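Local atomic coordinates of protein transport protein HOFQ (PDB entry 2Y3M), a protein that binds DNA through its extra-membranous domains and, as a competence secretin, probably takes part in DNA uptake across the outer membrane. Residues L51-L54 with F55-V58; F114-A117 with S118-M121; F140-R143 with S144-L147; N158-K161 with L162-L166. One frame throughout, in Å; residues are numbered along the deposited sequence.

Interaction 1: residues L51-L54 with F55-V58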
ATOM      1  N   LEU B  51      -9.694 -12.934 -16.766  1.00 37.45           N
ATOM      2  CA  LEU B  51      -9.775 -12.911 -15.309  1.00 37.34           C
ATOM      3  C   LEU B  51      -8.411 -13.048 -14.613  1.00 40.50           C
ATOM      4  O   LEU B  51      -8.135 -12.330 -13.653  1.00 39.79           O
ATOM      5  CB  LEU B  51     -10.744 -13.985 -14.793  1.00 37.61           C
ATOM      6  CG  LEU B  51     -11.034 -14.002 -13.283  1.00 37.92           C
ATOM      7  CD1 LEU B  51     -11.486 -12.632 -12.780  1.00 33.99           C
ATOM      8  CD2 LEU B  51     -12.061 -15.071 -12.930  1.00 38.67           C
ATOM      9  N   ASP B  52      -7.576 -13.971 -15.086  1.00 44.85           N
ATOM     10  CA  ASP B  52      -6.265 -14.211 -14.472  1.00 49.45           C
ATOM     11  C   ASP B  52      -5.364 -12.982 -14.609  1.00 48.92           C
ATOM     12  O   ASP B  52      -4.565 -12.683 -13.724  1.00 49.98           O
ATOM     13  CB  ASP B  52      -5.585 -15.454 -15.071  1.00 55.13           C
ATOM     14  CG  ASP B  52      -5.254 -15.295 -16.558  1.00 57.65           C
ATOM     15  OD1 ASP B  52      -5.941 -14.518 -17.262  1.00 55.55           O
ATOM     16  OD2 ASP B  52      -4.305 -15.955 -17.031  1.00 64.39           O
ATOM     17  N   GLN B  53      -5.518 -12.276 -15.724  1.00 48.03           N
ATOM     18  CA  GLN B  53      -4.749 -11.078 -16.004  1.00 48.71           C
ATOM     19  C   GLN B  53      -5.221  -9.923 -15.118  1.00 44.71           C
ATOM     20  O   GLN B  53      -4.414  -9.107 -14.676  1.00 45.21           O
ATOM     21  CB  GLN B  53      -4.839 -10.723 -17.491  1.00 49.92           C
ATOM     22  CG  GLN B  53      -3.591 -10.057 -18.056  1.00 55.66           C
ATOM     23  CD  GLN B  53      -2.432 -11.017 -18.295  1.00 62.93           C
ATOM     24  OE1 GLN B  53      -2.536 -12.218 -18.045  1.00 65.52           O
ATOM     25  NE2 GLN B  53      -1.322 -10.484 -18.795  1.00 67.26           N
ATOM     26  N   LEU B  54      -6.525  -9.879 -14.843  1.00 41.50           N
ATOM     27  CA  LEU B  54      -7.082  -8.924 -13.888  1.00 39.12           C
ATOM     28  C   LEU B  54      -6.501  -9.142 -12.477  1.00 40.24           C
ATOM     29  O   LEU B  54      -6.072  -8.181 -11.836  1.00 39.95           O
ATOM     30  CB  LEU B  54      -8.615  -8.987 -13.863  1.00 36.72           C
ATOM     31  CG  LEU B  54      -9.366  -8.003 -12.944  1.00 35.65           C
ATOM     32  CD1 LEU B  54      -9.241  -6.561 -13.432  1.00 35.46           C
ATOM     33  CD2 LEU B  54     -10.831  -8.387 -12.811  1.00 34.01           C
ATOM     34  N   PHE B  55      -6.475 -10.400 -12.019  1.00 41.87           N
ATOM     35  CA  PHE B  55      -5.925 -10.751 -10.707  1.00 44.06           C
ATOM     36  C   PHE B  55      -4.470 -10.313 -10.558  1.00 46.11           C
ATOM     37  O   PHE B  55      -4.065  -9.822  -9.496  1.00 46.39           O
ATOM     38  CB  PHE B  55      -6.021 -12.257 -10.437  1.00 47.31           C
ATOM     39  CG  PHE B  55      -7.406 -12.742 -10.076  1.00 47.22           C
ATOM     40  CD1 PHE B  55      -8.283 -11.946  -9.341  1.00 45.73           C
ATOM     41  CD2 PHE B  55      -7.817 -14.021 -10.446  1.00 49.38           C
ATOM     42  CE1 PHE B  55      -9.556 -12.408  -9.003  1.00 45.88           C
ATOM     43  CE2 PHE B  55      -9.083 -14.491 -10.109  1.00 49.57           C
ATOM     44  CZ  PHE B  55      -9.955 -13.684  -9.387  1.00 47.89           C
ATOM     45  N   ARG B  56      -3.695 -10.502 -11.624  1.00 47.90           N
ATOM     46  CA  ARG B  56      -2.282 -10.128 -11.638  1.00 50.80           C
ATOM     47  C   ARG B  56      -2.107  -8.615 -11.547  1.00 48.34           C
ATOM     48  O   ARG B  56      -1.198  -8.139 -10.870  1.00 49.69           O
ATOM     49  CB  ARG B  56      -1.575 -10.698 -12.868  1.00 54.50           C
ATOM     50  CG  ARG B  56      -1.136 -12.143 -12.681  1.00 60.53           C
ATOM     51  CD  ARG B  56      -1.000 -12.895 -13.998  1.00 65.41           C
ATOM     52  NE  ARG B  56       0.075 -12.371 -14.836  1.00 70.52           N
ATOM     53  CZ  ARG B  56       0.729 -13.082 -15.748  1.00 77.63           C
ATOM     54  NH1 ARG B  56       0.436 -14.365 -15.941  1.00 81.21           N
ATOM     55  NH2 ARG B  56       1.692 -12.513 -16.462  1.00 81.94           N
ATOM     56  N   SER B  57      -2.987  -7.873 -12.221  1.00 45.19           N
ATOM     57  CA  SER B  57      -3.010  -6.418 -12.128  1.00 43.78           C
ATOM     58  C   SER B  57      -3.286  -5.987 -10.696  1.00 42.27           C
ATOM     59  O   SER B  57      -2.649  -5.068 -10.195  1.00 42.98           O
ATOM     60  CB  SER B  57      -4.067  -5.820 -13.063  1.00 42.08           C
ATOM     61  OG  SER B  57      -3.638  -5.833 -14.410  1.00 44.34           O
ATOM     62  N   VAL B  58      -4.232  -6.665 -10.047  1.00 40.95           N
ATOM     63  CA  VAL B  58      -4.618  -6.373  -8.668  1.00 40.84           C
ATOM     64  C   VAL B  58      -3.448  -6.630  -7.724  1.00 43.49           C
ATOM     65  O   VAL B  58      -3.083  -5.757  -6.931  1.00 43.92           O
ATOM     66  CB  VAL B  58      -5.877  -7.178  -8.246  1.00 40.26           C
ATOM     67  CG1 VAL B  58      -6.147  -7.056  -6.744  1.00 41.55           C
ATOM     68  CG2 VAL B  58      -7.082  -6.698  -9.029  1.00 38.21           C
TER
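Leu51 lays its methyl CD1 over one face of the Phe55 ring, 4.2 Å from the centroid and displaced toward the rim, a CH-pi contact one helical turn apart. The branch carbon joins in, with Leu51 CG 3.8 Å from Phe55 CE2. Both side chains are set by their first torsions: Leu51 holds CG opposite its backbone N (chi1 -175°), while Phe55 turns CG away from its own carbonyl (chi1 -76°), which brings the ring back alongside the preceding turn. On another flank of the helix, the amide oxygen of Gln53 stands above the centre of the Arg56 guanidinium, with OE1 4.1 Å from CZ, so the two groups pass over one another rather than pairing edge on.

Beneath these side chains runs the first part of helix 51-63. Phe55 N donates to Leu51 O at 3.0 Å, and the same i to i+4 pattern continues through Arg56, Ser57 and Val58. Ser57 OG is hydrogen-bonded to Thr30 OG1, while Leu54 and Val58 lean on Leu46 of strand 42-48. The second subunit reaches the apolar flank: its Phe140 packs on Leu51, its Phe8 on Leu54 and its Ile72 on Phe55.

The leucine-phenylalanine pair thus offers an apolar surface to the partner subunit, whereas the Gln53 oxygen over the guanidinium is probably a loose electrostatic contact that fixes neither group firmly.

Interaction 2: residues F114-A117 with S118-M121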
ATOM      1  N   PHE B 114      32.646   4.589   5.524  1.00 49.95           N
ATOM      2  CA  PHE B 114      32.686   3.149   5.795  1.00 53.76           C
ATOM      3  C   PHE B 114      31.483   2.635   6.581  1.00 52.15           C
ATOM      4  O   PHE B 114      30.993   1.539   6.320  1.00 55.59           O
ATOM      5  CB  PHE B 114      33.995   2.760   6.494  1.00 56.92           C
ATOM      6  CG  PHE B 114      35.229   3.116   5.709  1.00 59.86           C
ATOM      7  CD1 PHE B 114      35.659   2.310   4.655  1.00 65.18           C
ATOM      8  CD2 PHE B 114      35.961   4.261   6.018  1.00 57.99           C
ATOM      9  CE1 PHE B 114      36.796   2.640   3.922  1.00 68.69           C
ATOM     10  CE2 PHE B 114      37.102   4.600   5.291  1.00 61.52           C
ATOM     11  CZ  PHE B 114      37.520   3.788   4.243  1.00 66.90           C
ATOM     12  N   ALA B 115      31.013   3.429   7.536  1.00 47.74           N
ATOM     13  CA  ALA B 115      29.867   3.056   8.359  1.00 46.53           C
ATOM     14  C   ALA B 115      28.550   3.545   7.755  1.00 44.57           C
ATOM     15  O   ALA B 115      28.544   4.451   6.918  1.00 43.41           O
ATOM     16  CB  ALA B 115      30.041   3.598   9.780  1.00 43.79           C
ATOM     17  N   LYS B 116      27.444   2.924   8.170  1.00 45.33           N
ATOM     18  CA  LYS B 116      26.103   3.443   7.905  1.00 43.98           C
ATOM     19  C   LYS B 116      25.723   4.460   8.980  1.00 39.98           C
ATOM     20  O   LYS B 116      25.941   4.219  10.175  1.00 39.17           O
ATOM     21  CB  LYS B 116      25.078   2.311   7.901  1.00 47.95           C
ATOM     22  CG  LYS B 116      24.784   1.719   6.532  1.00 53.08           C
ATOM     23  CD  LYS B 116      23.684   0.667   6.615  1.00 58.60           C
ATOM     24  CE  LYS B 116      24.221  -0.678   7.094  1.00 63.50           C
ATOM     25  NZ  LYS B 116      23.125  -1.662   7.331  1.00 69.48           N
ATOM     26  N   ALA B 117      25.152   5.586   8.548  1.00 38.09           N
ATOM     27  CA  ALA B 117      24.694   6.650   9.446  1.00 35.49           C
ATOM     28  C   ALA B 117      23.812   6.132  10.590  1.00 36.01           C
ATOM     29  O   ALA B 117      24.008   6.506  11.745  1.00 34.46           O
ATOM     30  CB  ALA B 117      23.975   7.742   8.655  1.00 35.37           C
ATOM     31  N   SER B 118      22.867   5.251  10.264  1.00 39.07           N
ATOM     32  CA  SER B 118      21.955   4.677  11.256  1.00 40.93           C
ATOM     33  C   SER B 118      22.676   3.810  12.291  1.00 41.54           C
ATOM     34  O   SER B 118      22.322   3.832  13.468  1.00 41.57           O
ATOM     35  CB  SER B 118      20.849   3.879  10.574  1.00 45.03           C
ATOM     36  OG  SER B 118      21.403   2.865   9.757  1.00 47.35           O
ATOM     37  N   GLU B 119      23.690   3.066  11.849  1.00 43.11           N
ATOM     38  CA  GLU B 119      24.506   2.258  12.761  1.00 45.14           C
ATOM     39  C   GLU B 119      25.346   3.129  13.700  1.00 41.92           C
ATOM     40  O   GLU B 119      25.445   2.841  14.897  1.00 42.96           O
ATOM     41  CB  GLU B 119      25.394   1.267  11.996  1.00 48.69           C
ATOM     42  CG  GLU B 119      24.635   0.255  11.130  1.00 54.87           C
ATOM     43  CD  GLU B 119      23.741  -0.693  11.926  1.00 61.86           C
ATOM     44  OE1 GLU B 119      24.002  -0.924  13.133  1.00 63.45           O
ATOM     45  OE2 GLU B 119      22.772  -1.219  11.335  1.00 66.45           O
ATOM     46  N   VAL B 120      25.931   4.194  13.154  1.00 38.99           N
ATOM     47  CA  VAL B 120      26.661   5.183  13.949  1.00 36.88           C
ATOM     48  C   VAL B 120      25.739   5.775  15.017  1.00 36.04           C
ATOM     49  O   VAL B 120      26.111   5.848  16.193  1.00 36.84           O
ATOM     50  CB  VAL B 120      27.244   6.311  13.069  1.00 35.13           C
ATOM     51  CG1 VAL B 120      27.934   7.379  13.919  1.00 33.65           C
ATOM     52  CG2 VAL B 120      28.220   5.741  12.060  1.00 36.77           C
ATOM     53  N   MET B 121      24.534   6.161  14.601  1.00 35.11           N
ATOM     54  CA  MET B 121      23.529   6.719  15.504  1.00 35.11           C
ATOM     55  C   MET B 121      23.096   5.764  16.615  1.00 37.43           C
ATOM     56  O   MET B 121      22.867   6.197  17.738  1.00 37.87           O
ATOM     57  CB  MET B 121      22.314   7.231  14.725  1.00 35.21           C
ATOM     58  CG  MET B 121      22.582   8.541  13.997  1.00 33.48           C
ATOM     59  SD  MET B 121      23.035   9.904  15.101  1.00 32.67           S
ATOM     60  CE  MET B 121      21.446  10.349  15.791  1.00 33.44           C
TER
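Lys116 and Ala117 bring the chain into helix 117-125, and the lysine meets Glu119 along its aliphatic part, with Lys116 CB 3.9 Å from Glu119 CG. The two side chains extend alongside each other in a common direction. A bend at chi3 of the lysine (-81°) and another at chi2 of the glutamate (-64°) keep their ends close, yet Lys116 NZ remains 4.0 Å from Glu119 OE2, beyond salt-bridge range. Lys116 also occupies the N-cap position, and its carbonyl receives Val120 N at 3.0 Å in a nearly linear bond.

Ala117 forms the first turn proper. Its carbonyl accepts from Met121 N at 2.9 Å, its backbone N donates to Asn145 OD1, and its methyl faces away from the turn to pack against Phe140 and Leu112. Ser118, next along, sends its hydroxyl to Asp142 OD2, and Leu51 of the second subunit packs against the serine. Just ahead of the cap, the methyl of Ala115 meets Val120 CG2 at 3.6 Å, an apolar contact between the incoming loop and the helix.

The charges at this helix start are unevenly shared: Glu119 OE2 is salt-bridged to Lys122, while the ammonium group of Lys116 probably contributes a longer-range attraction alongside the contact between the two aliphatic chains.

Interaction 3: residues F140-R143 with S144-L147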
ATOM      1  N   PHE B 140      19.969  12.725   9.620  1.00 35.40           N
ATOM      2  CA  PHE B 140      20.838  11.784   8.913  1.00 35.52           C
ATOM      3  C   PHE B 140      20.089  10.940   7.894  1.00 37.24           C
ATOM      4  O   PHE B 140      18.862  10.871   7.917  1.00 37.96           O
ATOM      5  CB  PHE B 140      21.588  10.884   9.902  1.00 33.48           C
ATOM      6  CG  PHE B 140      20.697   9.975  10.713  1.00 32.47           C
ATOM      7  CD1 PHE B 140      20.008  10.460  11.831  1.00 31.31           C
ATOM      8  CD2 PHE B 140      20.568   8.627  10.374  1.00 32.55           C
ATOM      9  CE1 PHE B 140      19.202   9.623  12.598  1.00 31.57           C
ATOM     10  CE2 PHE B 140      19.757   7.773  11.129  1.00 33.22           C
ATOM     11  CZ  PHE B 140      19.069   8.270  12.246  1.00 32.98           C
ATOM     12  N   ASP B 141      20.844  10.285   7.016  1.00 38.51           N
ATOM     13  CA  ASP B 141      20.269   9.542   5.911  1.00 40.79           C
ATOM     14  C   ASP B 141      21.244   8.470   5.442  1.00 41.58           C
ATOM     15  O   ASP B 141      22.378   8.777   5.092  1.00 42.69           O
ATOM     16  CB  ASP B 141      19.964  10.512   4.768  1.00 43.84           C
ATOM     17  CG  ASP B 141      18.973   9.963   3.780  1.00 46.99           C
ATOM     18  OD1 ASP B 141      19.100   8.786   3.390  1.00 48.62           O
ATOM     19  OD2 ASP B 141      18.066  10.721   3.381  1.00 50.42           O
ATOM     20  N   ASP B 142      20.800   7.218   5.421  1.00 42.08           N
ATOM     21  CA  ASP B 142      21.640   6.103   4.955  1.00 43.77           C
ATOM     22  C   ASP B 142      21.885   6.075   3.436  1.00 47.20           C
ATOM     23  O   ASP B 142      22.785   5.362   2.966  1.00 49.04           O
ATOM     24  CB  ASP B 142      21.053   4.760   5.410  1.00 43.85           C
ATOM     25  CG  ASP B 142      21.346   4.451   6.868  1.00 41.93           C
ATOM     26  OD1 ASP B 142      22.067   5.227   7.527  1.00 39.61           O
ATOM     27  OD2 ASP B 142      20.854   3.413   7.357  1.00 42.91           O
ATOM     28  N   ARG B 143      21.088   6.833   2.677  1.00 51.31           N
ATOM     29  CA  ARG B 143      21.214   6.878   1.214  1.00 52.68           C
ATOM     30  C   ARG B 143      22.465   7.642   0.807  1.00 49.80           C
ATOM     31  O   ARG B 143      23.387   7.076   0.222  1.00 49.56           O
ATOM     32  CB  ARG B 143      20.004   7.549   0.567  1.00 56.32           C
ATOM     33  CG  ARG B 143      18.685   6.838   0.707  1.00 62.13           C
ATOM     34  CD  ARG B 143      17.621   7.685   0.041  1.00 68.19           C
ATOM     35  NE  ARG B 143      16.265   7.231   0.332  1.00 75.87           N
ATOM     36  CZ  ARG B 143      15.538   7.628   1.375  1.00 77.92           C
ATOM     37  NH1 ARG B 143      16.027   8.495   2.257  1.00 72.33           N
ATOM     38  NH2 ARG B 143      14.310   7.149   1.533  1.00 85.90           N
ATOM     39  N   SER B 144      22.471   8.940   1.111  1.00 48.75           N
ATOM     40  CA  SER B 144      23.627   9.796   0.887  1.00 47.62           C
ATOM     41  C   SER B 144      24.671   9.554   1.972  1.00 45.09           C
ATOM     42  O   SER B 144      25.811   9.997   1.859  1.00 45.23           O
ATOM     43  CB  SER B 144      23.207  11.267   0.859  1.00 48.90           C
ATOM     44  OG  SER B 144      22.497  11.622   2.030  1.00 48.06           O
ATOM     45  N   ASN B 145      24.260   8.835   3.014  1.00 44.47           N
ATOM     46  CA  ASN B 145      25.105   8.492   4.155  1.00 43.52           C
ATOM     47  C   ASN B 145      25.754   9.714   4.813  1.00 42.22           C
ATOM     48  O   ASN B 145      26.926   9.690   5.185  1.00 42.67           O
ATOM     49  CB  ASN B 145      26.130   7.414   3.781  1.00 44.99           C
ATOM     50  CG  ASN B 145      26.433   6.474   4.934  1.00 46.15           C
ATOM     51  OD1 ASN B 145      25.634   6.325   5.860  1.00 46.20           O
ATOM     52  ND2 ASN B 145      27.590   5.831   4.879  1.00 47.70           N
ATOM     53  N   LEU B 146      24.963  10.779   4.937  1.00 41.93           N
ATOM     54  CA  LEU B 146      25.381  12.023   5.575  1.00 41.38           C
ATOM     55  C   LEU B 146      24.840  12.084   6.998  1.00 39.82           C
ATOM     56  O   LEU B 146      23.799  11.498   7.292  1.00 40.04           O
ATOM     57  CB  LEU B 146      24.842  13.236   4.803  1.00 43.01           C
ATOM     58  CG  LEU B 146      25.230  13.487   3.346  1.00 46.57           C
ATOM     59  CD1 LEU B 146      24.287  14.500   2.715  1.00 50.28           C
ATOM     60  CD2 LEU B 146      26.663  13.955   3.214  1.00 47.96           C
ATOM     61  N   LEU B 147      25.553  12.798   7.866  1.00 39.14           N
ATOM     62  CA  LEU B 147      25.066  13.156   9.197  1.00 38.03           C
ATOM     63  C   LEU B 147      25.196  14.669   9.344  1.00 38.29           C
ATOM     64  O   LEU B 147      26.260  15.235   9.089  1.00 39.66           O
ATOM     65  CB  LEU B 147      25.888  12.469  10.289  1.00 37.91           C
ATOM     66  CG  LEU B 147      25.564  11.065  10.805  1.00 39.60           C
ATOM     67  CD1 LEU B 147      26.834  10.384  11.289  1.00 42.51           C
ATOM     68  CD2 LEU B 147      24.562  11.104  11.929  1.00 38.91           C
TER
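Phe140 holds CG between its backbone N and carbonyl carbon (chi1 64°), which swings the ring off to one side and leaves CB to meet Leu147. The leucine, with CG turned from its carbonyl (chi1 -87°), brings CD2 to within 3.6 Å of Phe140 CB; the methyl approaches the aromatic ring obliquely. These two residues form a non-hydrogen-bonded antiparallel pair, and their side chains share the sheet face that helix 117-125 packs on through Met121.

Strands 137-141 and 146-151 make a beta hairpin here. Asp141 N donates to Leu146 O at 3.2 Å, and Phe140 CA comes within 3.4 Å of that same oxygen in a CA-H...O contact. At the tip, Asp141 closes an Asx turn: its OD1 accepts from Arg143 N at 2.9 Å on the anti side. Arg143 NH1 reaches OD1 as well, at 3.3 Å on the syn side and from the other face of the carboxylate plane, and bridges to Asp141 OD2 at 3.2 Å. The oxygen OD1 is thereby gripped twice, by a backbone and a charged donor, which should restrict rotation of the carboxylate.

Asp142 and Asn145 turn their flat groups almost perpendicular, 80° apart. Both are directed at the start of helix 117-125 and the loop before it, where Asn145 ND2 donates to Ala115 O.

Interaction 4: residues N158-K161 with L162-L166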
ATOM      1  N   ASN B 158      33.081  17.264  19.789  1.00 35.26           N
ATOM      2  CA  ASN B 158      33.352  15.931  20.312  1.00 37.40           C
ATOM      3  C   ASN B 158      32.572  14.807  19.623  1.00 37.93           C
ATOM      4  O   ASN B 158      33.061  13.682  19.519  1.00 39.98           O
ATOM      5  CB  ASN B 158      33.115  15.900  21.819  1.00 40.07           C
ATOM      6  CG  ASN B 158      34.032  16.843  22.567  1.00 41.94           C
ATOM      7  OD1 ASN B 158      35.151  17.129  22.123  1.00 42.13           O
ATOM      8  ND2 ASN B 158      33.565  17.335  23.711  1.00 43.58           N
ATOM      9  N   ILE B 159      31.366  15.115  19.160  1.00 43.30           N
ATOM     10  CA  ILE B 159      30.559  14.122  18.462  1.00 42.02           C
ATOM     11  C   ILE B 159      31.104  13.917  17.056  1.00 41.41           C
ATOM     12  O   ILE B 159      31.169  12.789  16.570  1.00 39.95           O
ATOM     13  CB  ILE B 159      29.071  14.492  18.459  1.00 44.36           C
ATOM     14  CG1 ILE B 159      28.524  14.395  19.880  1.00 46.00           C
ATOM     15  CG2 ILE B 159      28.277  13.573  17.528  1.00 43.28           C
ATOM     16  CD1 ILE B 159      27.280  15.191  20.097  1.00 50.72           C
ATOM     17  N   LYS B 160      31.526  15.010  16.426  1.00 43.99           N
ATOM     18  CA  LYS B 160      32.229  14.951  15.152  1.00 45.51           C
ATOM     19  C   LYS B 160      33.474  14.068  15.293  1.00 43.91           C
ATOM     20  O   LYS B 160      33.771  13.257  14.418  1.00 44.03           O
ATOM     21  CB  LYS B 160      32.595  16.365  14.684  1.00 50.59           C
ATOM     22  CG  LYS B 160      33.210  16.456  13.302  1.00 54.66           C
ATOM     23  CD  LYS B 160      33.302  17.903  12.834  1.00 62.04           C
ATOM     24  CE  LYS B 160      34.283  18.030  11.685  1.00 68.01           C
ATOM     25  NZ  LYS B 160      34.236  19.374  11.056  1.00 77.50           N
ATOM     26  N   LYS B 161      34.186  14.215  16.403  1.00 43.50           N
ATOM     27  CA  LYS B 161      35.339  13.368  16.669  1.00 43.15           C
ATOM     28  C   LYS B 161      34.922  11.912  16.881  1.00 41.12           C
ATOM     29  O   LYS B 161      35.529  11.003  16.320  1.00 41.92           O
ATOM     30  CB  LYS B 161      36.157  13.900  17.851  1.00 44.00           C
ATOM     31  CG  LYS B 161      37.022  15.111  17.494  1.00 47.84           C
ATOM     32  CD  LYS B 161      37.696  15.720  18.725  1.00 49.39           C
ATOM     33  CE  LYS B 161      38.973  14.990  19.096  1.00 50.03           C
ATOM     34  NZ  LYS B 161      40.071  15.249  18.111  1.00 54.43           N
ATOM     35  N   LEU B 162      33.876  11.696  17.671  1.00 40.04           N
ATOM     36  CA  LEU B 162      33.376  10.342  17.924  1.00 40.18           C
ATOM     37  C   LEU B 162      32.907   9.642  16.636  1.00 40.14           C
ATOM     38  O   LEU B 162      33.172   8.452  16.437  1.00 41.36           O
ATOM     39  CB  LEU B 162      32.262  10.381  18.966  1.00 40.58           C
ATOM     40  CG  LEU B 162      31.715   9.095  19.589  1.00 43.04           C
ATOM     41  CD1 LEU B 162      32.793   8.084  19.979  1.00 45.51           C
ATOM     42  CD2 LEU B 162      30.861   9.473  20.791  1.00 45.77           C
ATOM     43  N   ILE B 163      32.240  10.394  15.762  1.00 39.57           N
ATOM     44  CA  ILE B 163      31.725   9.854  14.508  1.00 40.26           C
ATOM     45  C   ILE B 163      32.858   9.417  13.589  1.00 42.36           C
ATOM     46  O   ILE B 163      32.775   8.364  12.955  1.00 43.73           O
ATOM     47  CB  ILE B 163      30.793  10.858  13.798  1.00 40.83           C
ATOM     48  CG1 ILE B 163      29.455  10.928  14.538  1.00 40.10           C
ATOM     49  CG2 ILE B 163      30.581  10.470  12.331  1.00 42.14           C
ATOM     50  CD1 ILE B 163      28.626  12.145  14.210  1.00 42.19           C
ATOM     51  N   LYS B 164      33.919  10.218  13.543  1.00 43.70           N
ATOM     52  CA  LYS B 164      35.075   9.914  12.712  1.00 47.18           C
ATOM     53  C   LYS B 164      35.871   8.697  13.190  1.00 48.30           C
ATOM     54  O   LYS B 164      36.526   8.033  12.383  1.00 52.01           O
ATOM     55  CB  LYS B 164      35.960  11.151  12.539  1.00 50.07           C
ATOM     56  CG  LYS B 164      35.323  12.192  11.611  1.00 53.29           C
ATOM     57  CD  LYS B 164      36.304  13.243  11.127  1.00 60.07           C
ATOM     58  CE  LYS B 164      35.678  14.046   9.990  1.00 65.44           C
ATOM     59  NZ  LYS B 164      36.531  15.182   9.546  1.00 73.53           N
ATOM     60  N   GLU B 165      35.798   8.398  14.487  1.00 46.43           N
ATOM     61  CA  GLU B 165      36.388   7.166  15.017  1.00 49.09           C
ATOM     62  C   GLU B 165      35.551   5.948  14.650  1.00 50.38           C
ATOM     63  O   GLU B 165      36.089   4.871  14.398  1.00 54.79           O
ATOM     64  CB  GLU B 165      36.572   7.229  16.541  1.00 48.54           C
ATOM     65  CG  GLU B 165      37.677   8.162  17.027  1.00 49.00           C
ATOM     66  CD  GLU B 165      38.963   8.094  16.194  1.00 52.80           C
ATOM     67  OE1 GLU B 165      39.440   6.982  15.858  1.00 56.29           O
ATOM     68  OE2 GLU B 165      39.505   9.174  15.891  1.00 52.98           O
ATOM     69  N   LEU B 166      34.234   6.129  14.625  1.00 47.58           N
ATOM     70  CA  LEU B 166      33.308   5.043  14.320  1.00 49.22           C
ATOM     71  C   LEU B 166      33.223   4.767  12.822  1.00 50.88           C
ATOM     72  O   LEU B 166      32.747   3.707  12.407  1.00 53.93           O
ATOM     73  CB  LEU B 166      31.915   5.357  14.869  1.00 46.75           C
ATOM     74  CG  LEU B 166      31.676   5.301  16.381  1.00 46.90           C
ATOM     75  CD1 LEU B 166      30.373   6.006  16.718  1.00 43.85           C
ATOM     76  CD2 LEU B 166      31.662   3.868  16.893  1.00 50.94           C
TER
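Ile159 and Ile163 lie one turn apart on helix 153-166 and cross at a slant, the methyl CG2 of Ile159 reaching the far end of its neighbour. Ile159 CG2 is 3.6 Å from Ile163 CD1. Ile163 brings this tip back because its CG1 lies opposite the carbonyl carbon (chi1 -74°), so that the branch follows the preceding turn and passes close to the backbone, with CG1 3.2 Å from Ile159 O. That carbonyl also receives Ile163 N at 2.7 Å.

A different flank carries Lys160 and Lys164. Both chains are extended, and their ends come to lie near one another, Lys160 CE being 4.2 Å from Lys164 NZ. The two ammonium nitrogens stay 5.0 Å apart, and this nearness of like charges would be mildly unfavourable unless screened by solvent. Lys164 CG meanwhile rests 3.4 Å from Lys160 O, the acceptor for Lys164 N. Further round, Glu165 CG packs 3.6 Å from Lys161 O, whereas the charged ends of Lys161 and Glu165 remain well separated; any attraction between them is probably weak at this range. Leu162 N and Glu165 N continue the regular i to i+4 bonding, to Asn158 O and Lys161 O.

The isoleucine ridge faces the sheet: Ile159 rests on Ile149 of strand 146-151 and on Leu131 and Leu132 of a loop, and Ile163 on Leu147 and on Ile110 of strand 106-111. Leu124 of helix 117-125 meets Leu162, Ile163 and Leu166, so this helix packs against both the sheet and its companion helix.

In the fold
The four contacts follow one another along the chain but fall into two distant groups. Interaction 1, on helix 51-63, is centred about 42 Å from interaction 2 and 53 Å from interaction 4, on the opposite side of the chain's centre from both. Interactions 2, 3 and 4 gather within the short domain of the secretion-system family, with centres 8 to 15 Å apart. There the hairpin tip of interaction 3 binds the helix start of interaction 2, Val120 meets Ile163 of interaction 4, and Leu147 also touches Ile163. In the dimer, interaction 1 of one subunit meets the region of interactions 2 and 3 of the other, so segments far apart within a chain come together across the interface.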